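Local coordinates for 401aa long hypothetical glucose-1-phosphate thymidylyltransferase (Sulfolobus tokodaii, PDB 2GGO), which acts as a bifunctional sugar nucleotidyltransferase and acetyltransferase in the synthesis of UDP-N-acetylglucosamine and UDP-N-acetylgalactosamine, at residues 238-243 / 256-261; 285-290 / 298-303; 304-309 / 321-326; 312-317 / 329-334; 337-342 / 353-358. One frame throughout, in Å; residues are numbered along the deposited sequence.

Contact 1: residues 238-243 / 256-261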
# COMPACT_ATOMS: atom_id res chain seq x y z
N ASN A 238 -13.50 -33.40 -3.38
CA ASN A 238 -14.27 -32.56 -4.27
C ASN A 238 -14.01 -31.08 -4.21
O ASN A 238 -14.93 -30.29 -4.28
CB ASN A 238 -15.76 -32.84 -4.13
CG ASN A 238 -16.09 -34.19 -4.61
OD1 ASN A 238 -16.34 -35.11 -3.83
ND2 ASN A 238 -16.00 -34.36 -5.92
N VAL A 239 -12.74 -30.73 -4.08
CA VAL A 239 -12.33 -29.37 -4.27
C VAL A 239 -11.56 -29.38 -5.58
O VAL A 239 -10.73 -30.24 -5.77
CB VAL A 239 -11.52 -28.89 -3.06
CG1 VAL A 239 -11.10 -27.45 -3.26
CG2 VAL A 239 -12.34 -29.01 -1.80
N LYS A 240 -11.87 -28.51 -6.52
CA LYS A 240 -11.10 -28.44 -7.74
C LYS A 240 -10.09 -27.31 -7.62
O LYS A 240 -10.47 -26.18 -7.29
CB LYS A 240 -11.97 -28.20 -8.97
CG LYS A 240 -11.23 -28.08 -10.32
CD LYS A 240 -10.78 -29.49 -10.83
CE LYS A 240 -11.04 -29.72 -12.32
NZ LYS A 240 -12.48 -30.05 -12.56
N ILE A 241 -8.82 -27.61 -7.91
CA ILE A 241 -7.80 -26.57 -7.99
C ILE A 241 -7.08 -26.48 -9.34
O ILE A 241 -6.56 -27.47 -9.84
CB ILE A 241 -6.78 -26.70 -6.88
CG1 ILE A 241 -7.49 -26.85 -5.54
CG2 ILE A 241 -5.87 -25.50 -6.89
CD1 ILE A 241 -6.58 -27.15 -4.36
N LYS A 242 -7.06 -25.28 -9.90
CA LYS A 242 -6.28 -24.96 -11.09
C LYS A 242 -5.26 -23.84 -10.81
O LYS A 242 -5.54 -22.88 -10.08
CB LYS A 242 -7.20 -24.57 -12.24
CG LYS A 242 -8.01 -25.73 -12.80
CD LYS A 242 -9.42 -25.29 -13.10
CE LYS A 242 -10.12 -26.24 -14.06
NZ LYS A 242 -10.85 -25.44 -15.08
N GLY A 243 -4.05 -23.97 -11.38
CA GLY A 243 -3.09 -22.87 -11.36
C GLY A 243 -2.41 -22.75 -10.04
O GLY A 243 -2.44 -23.68 -9.26
N GLY A 256 -16.78 -29.05 -2.90
CA GLY A 256 -17.59 -28.21 -3.76
C GLY A 256 -16.88 -26.93 -4.09
O GLY A 256 -17.25 -26.23 -5.04
N THR A 257 -15.83 -26.62 -3.33
CA THR A 257 -15.04 -25.44 -3.61
C THR A 257 -14.26 -25.56 -4.91
O THR A 257 -13.76 -26.62 -5.22
CB THR A 257 -14.11 -25.12 -2.48
OG1 THR A 257 -14.89 -24.89 -1.31
CG2 THR A 257 -13.30 -23.90 -2.79
N TYR A 258 -14.19 -24.46 -5.66
CA TYR A 258 -13.56 -24.40 -6.99
C TYR A 258 -12.62 -23.20 -7.03
O TYR A 258 -13.04 -22.06 -6.82
CB TYR A 258 -14.60 -24.22 -8.08
CG TYR A 258 -14.18 -24.60 -9.50
CD1 TYR A 258 -14.41 -25.89 -9.99
CD2 TYR A 258 -13.60 -23.66 -10.36
CE1 TYR A 258 -14.08 -26.24 -11.30
CE2 TYR A 258 -13.27 -24.01 -11.69
CZ TYR A 258 -13.52 -25.29 -12.13
OH TYR A 258 -13.22 -25.66 -13.41
N ILE A 259 -11.34 -23.47 -7.29
CA ILE A 259 -10.29 -22.44 -7.19
C ILE A 259 -9.63 -22.33 -8.56
O ILE A 259 -9.17 -23.32 -9.10
CB ILE A 259 -9.29 -22.82 -6.03
CG1 ILE A 259 -10.03 -22.91 -4.69
CG2 ILE A 259 -8.14 -21.86 -5.90
CD1 ILE A 259 -9.13 -23.41 -3.52
N GLU A 260 -9.67 -21.15 -9.16
CA GLU A 260 -8.90 -20.90 -10.37
C GLU A 260 -7.77 -19.97 -9.95
O GLU A 260 -8.02 -18.84 -9.58
CB GLU A 260 -9.78 -20.32 -11.50
CG GLU A 260 -10.86 -21.35 -11.99
CD GLU A 260 -11.88 -20.81 -13.01
OE1 GLU A 260 -12.26 -19.61 -12.91
OE2 GLU A 260 -12.31 -21.61 -13.92
N GLY A 261 -6.52 -20.47 -9.93
CA GLY A 261 -5.40 -19.70 -9.39
C GLY A 261 -5.02 -18.63 -10.39
O GLY A 261 -5.41 -18.71 -11.56
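Lys-240 and Tyr-258 stand side by side on two successive rungs of a left-handed parallel beta-helix, the fold of hexapeptide-repeat transferases. Strands 240-242 and 258-260 run parallel, their axes 4.8 Å apart, and backbone bonds such as Lys-240 N to Thr-257 O (3.0 Å) and Ile-259 N to Lys-240 O (2.8 Å) hold the register. Tyr-258 has its CG anti to the backbone N (chi1 -160°), which brings the ring nearer to strand 240-242, beside Lys-240. Lys-240 rests its methylenes against the ring, CB 3.5 Å from Tyr-258 CD1; a long aliphatic stem with a charged end suits this solvent-facing spot. Lys-242 bends across the ring's far end, where its ammonium reaches the phenol. With alanine in place of Tyr-258, Lys-242 would probably lose its hydroxyl partner and the Lys-240 stem the ring beside it. On the face carrying Ile-241 and Ile-259, beta-branched chains pack with Ile-241 CG1 4.3 Å from Ile-259 CD1. The carboxylate of Glu-260, bonded to Tyr-276, stays beyond salt-bridge range of Lys-242, whose NZ instead donates to Tyr-258 OH at 2.9 Å.

Contact 2: residues 285-290 / 298-303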
# COMPACT_ATOMS: atom_id res chain seq x y z
N GLU A 285 -5.50 -13.57 6.06
CA GLU A 285 -5.40 -14.36 7.26
C GLU A 285 -6.78 -14.59 7.87
O GLU A 285 -7.53 -13.63 8.08
CB GLU A 285 -4.57 -13.56 8.27
CG GLU A 285 -4.56 -14.11 9.66
CD GLU A 285 -3.78 -13.23 10.62
OE1 GLU A 285 -3.39 -12.09 10.26
OE2 GLU A 285 -3.57 -13.68 11.76
N LYS A 286 -7.08 -15.84 8.22
CA LYS A 286 -8.23 -16.14 9.03
C LYS A 286 -9.56 -15.63 8.46
O LYS A 286 -10.35 -14.95 9.17
CB LYS A 286 -8.01 -15.58 10.44
CG LYS A 286 -7.17 -16.49 11.28
CD LYS A 286 -7.02 -15.94 12.66
CE LYS A 286 -5.94 -16.70 13.42
NZ LYS A 286 -5.53 -15.80 14.56
N ASN A 287 -9.80 -15.95 7.19
CA ASN A 287 -10.94 -15.39 6.50
C ASN A 287 -11.96 -16.47 6.37
O ASN A 287 -11.60 -17.62 6.35
CB ASN A 287 -10.53 -14.89 5.13
CG ASN A 287 -9.61 -13.73 5.19
OD1 ASN A 287 -9.99 -12.61 5.49
ND2 ASN A 287 -8.36 -13.97 4.91
N LYS A 288 -13.23 -16.10 6.42
CA LYS A 288 -14.28 -17.04 6.10
C LYS A 288 -14.94 -16.63 4.80
O LYS A 288 -15.35 -15.46 4.64
CB LYS A 288 -15.28 -17.23 7.25
CG LYS A 288 -16.42 -18.30 6.89
CD LYS A 288 -16.69 -19.28 8.02
CE LYS A 288 -17.51 -20.51 7.63
NZ LYS A 288 -18.56 -20.02 6.78
N ILE A 289 -14.95 -17.59 3.87
CA ILE A 289 -15.57 -17.51 2.54
C ILE A 289 -16.48 -18.74 2.48
O ILE A 289 -15.96 -19.88 2.39
CB ILE A 289 -14.53 -17.52 1.38
CG1 ILE A 289 -13.50 -16.40 1.52
CG2 ILE A 289 -15.21 -17.43 0.03
CD1 ILE A 289 -13.98 -14.98 1.39
N GLY A 290 -17.80 -18.51 2.51
CA GLY A 290 -18.90 -19.53 2.65
C GLY A 290 -19.54 -20.02 1.40
O GLY A 290 -19.03 -19.79 0.31
N SER A 298 -9.42 -9.51 -5.41
CA SER A 298 -9.62 -8.64 -4.24
C SER A 298 -8.71 -9.06 -3.12
O SER A 298 -8.27 -10.19 -3.07
CB SER A 298 -11.07 -8.73 -3.72
OG SER A 298 -11.94 -8.84 -4.82
N VAL A 299 -8.53 -8.14 -2.19
CA VAL A 299 -7.70 -8.32 -1.04
C VAL A 299 -8.66 -8.21 0.10
O VAL A 299 -9.37 -7.20 0.26
CB VAL A 299 -6.64 -7.19 -0.96
CG1 VAL A 299 -5.69 -7.44 0.19
CG2 VAL A 299 -5.87 -7.13 -2.34
N ILE A 300 -8.72 -9.26 0.88
CA ILE A 300 -9.65 -9.29 2.02
C ILE A 300 -8.75 -9.57 3.23
O ILE A 300 -8.10 -10.59 3.32
CB ILE A 300 -10.74 -10.40 1.81
CG1 ILE A 300 -11.61 -10.10 0.55
CG2 ILE A 300 -11.66 -10.52 2.97
CD1 ILE A 300 -12.50 -11.32 0.11
N MET A 301 -8.68 -8.58 4.12
CA MET A 301 -7.76 -8.58 5.24
C MET A 301 -8.21 -9.43 6.42
O MET A 301 -9.23 -10.15 6.37
CB MET A 301 -7.42 -7.13 5.62
CG MET A 301 -6.76 -6.33 4.46
SD MET A 301 -6.49 -4.58 4.72
CE MET A 301 -5.91 -4.16 3.08
N GLU A 302 -7.44 -9.34 7.49
CA GLU A 302 -7.41 -10.32 8.59
C GLU A 302 -8.77 -10.58 9.23
O GLU A 302 -9.39 -9.64 9.72
CB GLU A 302 -6.49 -9.78 9.71
CG GLU A 302 -5.04 -9.52 9.30
CD GLU A 302 -4.75 -8.10 8.79
OE1 GLU A 302 -5.69 -7.37 8.44
OE2 GLU A 302 -3.56 -7.71 8.74
N GLY A 303 -9.16 -11.85 9.34
CA GLY A 303 -10.37 -12.23 10.06
C GLY A 303 -11.68 -11.71 9.46
O GLY A 303 -12.71 -11.80 10.10
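Glu-285 meets Glu-302 at a corner of the beta-helix, where one coil turns above the next. From Glu-285 CB, which lies 4.2 Å from Glu-302 CG, the chain runs out extended, with CG anti to the backbone N (chi1 170°). Its CD comes within 4.1 Å of the same Glu-302 CG, and OE1 at the tip comes closest, 3.2 Å from that methylene. The two acids therefore pass at a slant, oxygen against CH2, and their carboxylates stay apart, with planes turned by 60°. Glu-302 bends at chi2 and carries its own charge off to a salt bridge with Arg-21, which probably eases the repulsion between the like-charged pair. The backbones beside these side chains make a firm link: Gly-303 N donates to Glu-285 O at 2.7 Å, with the hydrogen almost in line (172°). Glycine fits here because the backbone turns with positive phi, a conformation that residues with a CB adopt less readily. Toward the interior, Ile-289 and Ile-300 reach for each other tip to tip, CD1 to CD1 at 4.2 Å, branched apolar chains that suit the inside of the beta-helix. Strand 288-291 lies between strands 270-271 and 305-308 on one wall, while strand 298-300 lies between 281-283 and 316-317 on another, so the contact spans the bend joining two sheets.

Contact 3: residues 304-309 / 321-326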
# COMPACT_ATOMS: atom_id res chain seq x y z
N SER A 304 -11.65 -11.18 8.25
CA SER A 304 -12.89 -10.73 7.57
C SER A 304 -13.69 -11.87 7.04
O SER A 304 -13.16 -12.86 6.66
CB SER A 304 -12.58 -9.77 6.47
OG SER A 304 -12.24 -8.52 7.08
N LYS A 305 -15.01 -11.74 7.07
CA LYS A 305 -15.86 -12.88 6.85
C LYS A 305 -16.92 -12.59 5.77
O LYS A 305 -17.71 -11.65 5.92
CB LYS A 305 -16.56 -13.18 8.15
CG LYS A 305 -15.68 -14.01 9.15
CD LYS A 305 -16.55 -14.63 10.27
CE LYS A 305 -16.50 -13.84 11.60
NZ LYS A 305 -17.57 -14.19 12.64
N ILE A 306 -16.96 -13.40 4.72
CA ILE A 306 -17.98 -13.25 3.65
C ILE A 306 -18.71 -14.56 3.58
O ILE A 306 -18.37 -15.38 2.75
CB ILE A 306 -17.39 -13.04 2.20
CG1 ILE A 306 -16.25 -12.06 2.07
CG2 ILE A 306 -18.46 -12.57 1.25
CD1 ILE A 306 -16.45 -10.75 2.84
N PRO A 307 -19.69 -14.81 4.47
CA PRO A 307 -20.09 -16.23 4.58
C PRO A 307 -21.21 -16.73 3.69
O PRO A 307 -21.26 -17.96 3.52
CB PRO A 307 -20.48 -16.35 6.02
CG PRO A 307 -21.19 -14.93 6.23
CD PRO A 307 -20.30 -14.00 5.54
N HIS A 308 -22.07 -15.88 3.08
CA HIS A 308 -23.18 -16.40 2.27
C HIS A 308 -23.61 -15.59 1.10
O HIS A 308 -23.79 -14.46 1.30
CB HIS A 308 -24.50 -16.34 3.09
CG HIS A 308 -24.39 -16.75 4.52
ND1 HIS A 308 -24.39 -18.08 4.98
CD2 HIS A 308 -24.43 -15.99 5.62
CE1 HIS A 308 -24.27 -18.06 6.29
NE2 HIS A 308 -24.46 -16.80 6.71
N LEU A 309 -23.76 -16.17 -0.10
CA LEU A 309 -24.54 -15.51 -1.17
C LEU A 309 -24.07 -14.16 -1.60
O LEU A 309 -24.88 -13.32 -2.02
CB LEU A 309 -26.01 -15.54 -0.82
CG LEU A 309 -26.57 -17.00 -0.72
CD1 LEU A 309 -27.88 -17.12 0.20
CD2 LEU A 309 -27.05 -17.41 -2.00
N VAL A 321 -14.28 -7.39 8.87
CA VAL A 321 -15.50 -7.00 8.18
C VAL A 321 -16.39 -8.21 8.16
O VAL A 321 -15.87 -9.34 8.15
CB VAL A 321 -15.23 -6.44 6.76
CG1 VAL A 321 -16.63 -5.96 6.01
CG2 VAL A 321 -14.36 -5.16 6.90
N ASN A 322 -17.70 -8.02 8.28
CA ASN A 322 -18.63 -9.15 8.08
C ASN A 322 -19.60 -8.78 7.02
O ASN A 322 -20.19 -7.81 7.17
CB ASN A 322 -19.44 -9.53 9.36
CG ASN A 322 -18.51 -9.93 10.55
OD1 ASN A 322 -17.90 -10.99 10.56
ND2 ASN A 322 -18.35 -9.01 11.50
N PHE A 323 -19.80 -9.65 6.02
CA PHE A 323 -20.86 -9.41 5.06
C PHE A 323 -22.09 -10.06 5.47
O PHE A 323 -22.12 -11.28 5.58
CB PHE A 323 -20.50 -9.84 3.58
CG PHE A 323 -19.81 -8.73 2.85
CD1 PHE A 323 -19.36 -7.64 3.59
CD2 PHE A 323 -19.64 -8.71 1.48
CE1 PHE A 323 -18.73 -6.54 2.93
CE2 PHE A 323 -19.01 -7.66 0.84
CZ PHE A 323 -18.53 -6.60 1.58
N GLY A 324 -23.15 -9.29 5.61
CA GLY A 324 -24.44 -10.04 5.58
C GLY A 324 -24.77 -10.79 4.30
O GLY A 324 -24.44 -10.33 3.16
N ALA A 325 -25.49 -11.90 4.46
CA ALA A 325 -26.06 -12.71 3.35
C ALA A 325 -26.58 -11.81 2.35
O ALA A 325 -27.25 -10.76 2.66
CB ALA A 325 -27.14 -13.73 3.79
N GLY A 326 -26.10 -12.04 1.16
CA GLY A 326 -26.59 -11.30 -0.01
C GLY A 326 -25.97 -9.97 -0.29
O GLY A 326 -26.49 -9.34 -1.12
O HOH W 1 -21.96 -13.24 3.08
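Ile-306 has CG1 beside its backbone N (chi1 -45°), and chi2 of -44° turns CD1 over one face of the Phe-323 ring, whose own chi1 of -88° keeps it alongside. The methyl makes a CH-pi contact 4.2 Å from the ring centroid, offset toward CG; a branched aliphatic chain and a flat ring are well matched for such interior filling. On the outer side the methylenes of Lys-305 pack alongside the amide oxygen of Asn-322, CE 3.3 Å from Asn-322 OD1. Backbone bonds tie the rungs: Lys-305 N to Val-321 O (2.8 Å) and Phe-323 N to Lys-305 O (2.9 Å). Ser-304 extends the ladder with a side chain, its OG accepting from Val-321 N at 2.9 Å while bonding also to Ala-318 O. Pro-307 has no N-H to offer the next rung, and a water fills in, accepting from His-308 N at 2.6 Å and donating to Phe-323 O. Gly-326 N then gives a weak bond to His-308 O, its positive phi suiting glycine. Such stacked parallel coils with a mainly apolar interior are the build of the left-handed beta-helix of hexapeptide-repeat proteins.

Contact 4: residues 312-317 / 329-334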
# COMPACT_ATOMS: atom_id res chain seq x y z
N VAL A 312 -17.66 -10.76 -4.45
CA VAL A 312 -16.69 -9.66 -4.20
C VAL A 312 -15.76 -9.64 -5.37
O VAL A 312 -15.02 -10.58 -5.57
CB VAL A 312 -15.87 -9.89 -2.87
CG1 VAL A 312 -14.94 -8.76 -2.51
CG2 VAL A 312 -16.85 -10.05 -1.69
N GLY A 313 -15.74 -8.58 -6.16
CA GLY A 313 -14.91 -8.56 -7.37
C GLY A 313 -14.16 -7.26 -7.30
O GLY A 313 -14.68 -6.32 -6.70
N ASP A 314 -12.85 -7.27 -7.60
CA ASP A 314 -12.02 -6.06 -7.68
C ASP A 314 -12.07 -5.12 -6.51
O ASP A 314 -12.05 -3.88 -6.68
CB ASP A 314 -12.43 -5.29 -8.87
CG ASP A 314 -12.35 -6.13 -10.15
OD1 ASP A 314 -11.18 -6.33 -10.56
OD2 ASP A 314 -13.43 -6.59 -10.70
N SER A 315 -12.10 -5.66 -5.33
CA SER A 315 -12.26 -4.83 -4.14
C SER A 315 -11.17 -4.97 -3.12
O SER A 315 -10.37 -5.90 -3.19
CB SER A 315 -13.58 -5.20 -3.50
OG SER A 315 -14.60 -5.29 -4.55
N VAL A 316 -11.16 -4.04 -2.18
CA VAL A 316 -10.23 -4.16 -1.03
C VAL A 316 -11.04 -4.12 0.23
O VAL A 316 -11.72 -3.13 0.49
CB VAL A 316 -9.22 -3.01 -0.92
CG1 VAL A 316 -8.38 -3.23 0.36
CG2 VAL A 316 -8.25 -3.01 -2.13
N ILE A 317 -10.99 -5.18 1.02
CA ILE A 317 -11.83 -5.21 2.21
C ILE A 317 -10.96 -5.33 3.46
O ILE A 317 -10.14 -6.22 3.55
CB ILE A 317 -12.82 -6.38 2.15
CG1 ILE A 317 -13.84 -6.20 1.05
CG2 ILE A 317 -13.58 -6.60 3.43
CD1 ILE A 317 -14.57 -7.58 0.91
N ILE A 329 -21.16 -6.48 -4.33
CA ILE A 329 -20.45 -5.34 -4.84
C ILE A 329 -20.50 -5.29 -6.34
O ILE A 329 -20.27 -6.28 -7.04
CB ILE A 329 -18.94 -5.36 -4.37
CG1 ILE A 329 -18.90 -5.48 -2.84
CG2 ILE A 329 -18.24 -4.04 -4.93
CD1 ILE A 329 -17.55 -5.44 -2.25
N ALA A 330 -20.78 -4.13 -6.89
CA ALA A 330 -20.78 -3.95 -8.30
C ALA A 330 -19.36 -3.53 -8.71
O ALA A 330 -18.78 -2.72 -8.02
CB ALA A 330 -21.68 -2.85 -8.59
N ASN A 331 -18.83 -4.03 -9.82
CA ASN A 331 -17.50 -3.58 -10.24
C ASN A 331 -17.47 -2.93 -11.61
O ASN A 331 -16.38 -2.71 -12.16
CB ASN A 331 -16.48 -4.71 -10.18
CG ASN A 331 -16.94 -5.92 -10.82
OD1 ASN A 331 -18.11 -6.04 -11.18
ND2 ASN A 331 -16.06 -6.88 -10.93
N LEU A 332 -18.63 -2.58 -12.15
CA LEU A 332 -18.76 -2.01 -13.49
C LEU A 332 -19.89 -0.98 -13.56
O LEU A 332 -20.99 -1.31 -13.13
CB LEU A 332 -19.04 -3.15 -14.44
CG LEU A 332 -19.05 -3.04 -15.96
CD1 LEU A 332 -17.61 -3.00 -16.44
CD2 LEU A 332 -19.72 -4.25 -16.42
N ARG A 333 -19.64 0.22 -14.10
CA ARG A 333 -20.68 1.28 -14.24
C ARG A 333 -21.65 0.92 -15.38
O ARG A 333 -21.25 0.20 -16.33
CB ARG A 333 -20.09 2.67 -14.54
CG ARG A 333 -19.13 3.29 -13.53
CD ARG A 333 -18.87 4.78 -13.92
NE ARG A 333 -20.13 5.55 -13.95
CZ ARG A 333 -20.74 6.11 -12.90
NH1 ARG A 333 -20.21 6.04 -11.68
NH2 ARG A 333 -21.91 6.75 -13.07
N PHE A 334 -22.89 1.44 -15.32
CA PHE A 334 -23.87 1.04 -16.36
C PHE A 334 -23.33 1.39 -17.73
O PHE A 334 -23.63 0.71 -18.72
CB PHE A 334 -25.36 1.41 -16.09
CG PHE A 334 -25.60 2.85 -15.71
CD1 PHE A 334 -26.17 3.75 -16.65
CD2 PHE A 334 -25.31 3.33 -14.42
CE1 PHE A 334 -26.42 5.13 -16.31
CE2 PHE A 334 -25.55 4.71 -14.07
CZ PHE A 334 -26.11 5.60 -15.03
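Asp-314 and Asn-331 make the polar half of this contact, Ile-329 and Val-312 the apolar half. In the polar half Asn-331 ND2 donates to Asp-314 OD2 at 2.7 Å (N-H...O 159°), meeting the oxygen nearly along its C-O axis and within its own amide plane. The side chains cross at about a right angle, carboxylate and amide planes 39° apart. To reach it, Asn-331 places CG between its backbone N and carbonyl carbon (chi1 49°), a less roomy setting that brings ND2 to the carboxylate. Asp-314 has further partners: OD2 forms a salt bridge with Lys-296 and OD1 one with Arg-352. Gly-313 suits its place because a CB there would run into Asn-331 ND2. In the apolar half, Ile-329 CD1 packs 4.2 Å from Val-312 CG1, and Phe-323 packs against both residues. The same methyl flanks the hydroxyl of Ser-315, which bonds to Gly-313 O at a length too short to be trusted and weakly to Ala-357 N. Every touching residue is buried, so the acid sits where a bare charge would be costly; two cationic partners and one amide N-H are likely to keep it ionised and to fasten the departing loop to the turn at 313-315.

Contact 5: residues 337-342 / 353-358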
# COMPACT_ATOMS: atom_id res chain seq x y z
N LYS A 337 -17.26 2.85 -18.60
CA LYS A 337 -16.01 3.65 -18.56
C LYS A 337 -15.30 3.61 -17.17
O LYS A 337 -15.86 3.12 -16.19
CB LYS A 337 -16.30 5.12 -18.92
CG LYS A 337 -17.64 5.44 -19.62
CD LYS A 337 -18.24 6.75 -19.04
CE LYS A 337 -19.53 7.24 -19.73
NZ LYS A 337 -19.30 8.04 -20.96
N GLU A 338 -14.09 4.18 -17.09
CA GLU A 338 -13.30 4.23 -15.86
C GLU A 338 -14.07 4.60 -14.63
O GLU A 338 -14.85 5.57 -14.61
CB GLU A 338 -12.12 5.18 -16.00
CG GLU A 338 -11.17 4.77 -17.11
CD GLU A 338 -9.83 5.53 -17.08
OE1 GLU A 338 -9.79 6.68 -16.55
OE2 GLU A 338 -8.82 4.98 -17.62
N VAL A 339 -13.84 3.81 -13.60
CA VAL A 339 -14.46 4.06 -12.30
C VAL A 339 -13.70 5.18 -11.58
O VAL A 339 -12.50 5.08 -11.38
CB VAL A 339 -14.59 2.73 -11.45
CG1 VAL A 339 -15.26 3.01 -10.10
CG2 VAL A 339 -15.42 1.74 -12.21
N LYS A 340 -14.44 6.21 -11.18
CA LYS A 340 -13.94 7.30 -10.35
C LYS A 340 -14.06 6.96 -8.85
O LYS A 340 -14.96 6.20 -8.43
CB LYS A 340 -14.72 8.58 -10.63
CG LYS A 340 -14.93 8.96 -12.12
CD LYS A 340 -13.72 9.75 -12.68
CE LYS A 340 -14.08 10.74 -13.78
NZ LYS A 340 -14.74 11.91 -13.14
N VAL A 341 -13.16 7.56 -8.06
CA VAL A 341 -13.07 7.39 -6.61
C VAL A 341 -12.78 8.76 -6.01
O VAL A 341 -11.99 9.52 -6.56
CB VAL A 341 -11.96 6.36 -6.26
CG1 VAL A 341 -11.91 6.07 -4.77
CG2 VAL A 341 -12.13 5.08 -7.05
N ASN A 342 -13.43 9.10 -4.90
CA ASN A 342 -13.10 10.32 -4.21
C ASN A 342 -11.89 10.03 -3.40
O ASN A 342 -11.89 9.09 -2.61
CB ASN A 342 -14.23 10.73 -3.30
CG ASN A 342 -15.49 10.97 -4.08
OD1 ASN A 342 -15.46 11.61 -5.13
ND2 ASN A 342 -16.61 10.45 -3.58
N ARG A 353 -11.57 -0.02 -15.50
CA ARG A 353 -12.89 -0.16 -16.08
C ARG A 353 -13.72 -0.98 -15.10
O ARG A 353 -14.91 -0.70 -14.91
CB ARG A 353 -12.80 -0.91 -17.43
CG ARG A 353 -14.10 -0.86 -18.30
CD ARG A 353 -14.34 -2.16 -19.14
NE ARG A 353 -15.70 -2.18 -19.69
CZ ARG A 353 -16.44 -3.28 -19.91
NH1 ARG A 353 -15.95 -4.49 -19.65
NH2 ARG A 353 -17.67 -3.14 -20.42
N LYS A 354 -13.06 -1.98 -14.51
CA LYS A 354 -13.59 -2.80 -13.36
C LYS A 354 -12.95 -2.46 -11.97
O LYS A 354 -11.74 -2.67 -11.69
CB LYS A 354 -13.42 -4.29 -13.61
CG LYS A 354 -14.25 -4.80 -14.80
CD LYS A 354 -14.86 -6.12 -14.43
CE LYS A 354 -16.10 -6.42 -15.22
NZ LYS A 354 -15.62 -7.29 -16.32
N LEU A 355 -13.79 -1.93 -11.10
CA LEU A 355 -13.34 -1.56 -9.79
C LEU A 355 -14.57 -1.64 -8.89
O LEU A 355 -15.59 -1.08 -9.20
CB LEU A 355 -12.74 -0.15 -9.78
CG LEU A 355 -12.24 0.27 -8.38
CD1 LEU A 355 -11.10 -0.68 -7.94
CD2 LEU A 355 -11.78 1.68 -8.42
N GLY A 356 -14.48 -2.42 -7.82
CA GLY A 356 -15.55 -2.45 -6.86
C GLY A 356 -15.28 -1.47 -5.75
O GLY A 356 -15.15 -0.25 -6.00
N ALA A 357 -15.28 -1.98 -4.54
CA ALA A 357 -15.40 -1.14 -3.38
C ALA A 357 -14.21 -1.14 -2.44
O ALA A 357 -13.45 -2.07 -2.43
CB ALA A 357 -16.75 -1.47 -2.65
N PHE A 358 -14.09 -0.08 -1.62
CA PHE A 358 -13.09 -0.01 -0.54
C PHE A 358 -13.75 0.07 0.85
O PHE A 358 -14.37 1.05 1.21
CB PHE A 358 -12.19 1.18 -0.82
CG PHE A 358 -11.60 1.15 -2.19
CD1 PHE A 358 -10.62 0.25 -2.50
CD2 PHE A 358 -12.03 2.01 -3.20
CE1 PHE A 358 -10.06 0.18 -3.75
CE2 PHE A 358 -11.44 1.96 -4.44
CZ PHE A 358 -10.45 1.04 -4.71
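Glu-338 and Arg-353 bring their CA atoms to 4.4 Å, after which the segments run in similar directions (22° apart) yet splay, Val-341 CA lying 9.4 Å from Ala-357 CA, with no hydrogen bond across. Side chains fill the widening wedge. Nearest its narrow end, Val-339 lies at a slant to Leu-355, CB to CB 3.8 Å, and its CG2 rests 3.7 Å from Arg-353 O. Leu-355 starts with CG anti to the backbone N (chi1 -180°); together with chi2 of 63° this brings CD2 to within 3.7 Å of Val-341 CG2. Further along, both methyls of Val-341 meet Phe-358 CE2 at 4.1 Å, CG2 lying at the ring's edge near its plane. Compact valines suit the 337-342 side, while the longer leucine and phenylalanine span the gap from the other. Cutting Val-339 back to an alanine would probably open a gap beside Leu-355 CB and let that side chain shift. The guanidinium of the exposed Arg-353 forms a salt bridge with Glu-336. Strand 340-343 pairs with strand 346-349 in a hairpin outside the beta-helix coils, and Phe-358 begins the returning strand 358-359. Helix 212-225 packs here, with Trp-213 touching both Val-341 and Phe-358 and Pro-212 touching Phe-358; strand 376-377 borders the wedge through Lys-376.

In the fold
Contacts 1 to 4 follow the beta-helix coils in chain order. Contact 1 lies on early coils, its centre about 17 Å from that of contact 2, and it reaches the same sheet as contact 4, whose edge strands are 240-242 and 311-313. Contacts 2 and 3, centres about 10 Å apart, share the sheet in which strands 288-291 and 305-308 are neighbours; contacts 2 and 4 share another through strands 298-300 and 316-317. The segments of contacts 3 and 4 alternate along the chain, their interiors joined through the Phe-323 ring. Contact 5, its centre about 8 Å from that of contact 4, belongs to the loop that leaves the coils and returns at strand 358-359. That loop brings Val-341 to about 9 Å, side chain to side chain, from Arg-13, a probable nucleotide-binding residue.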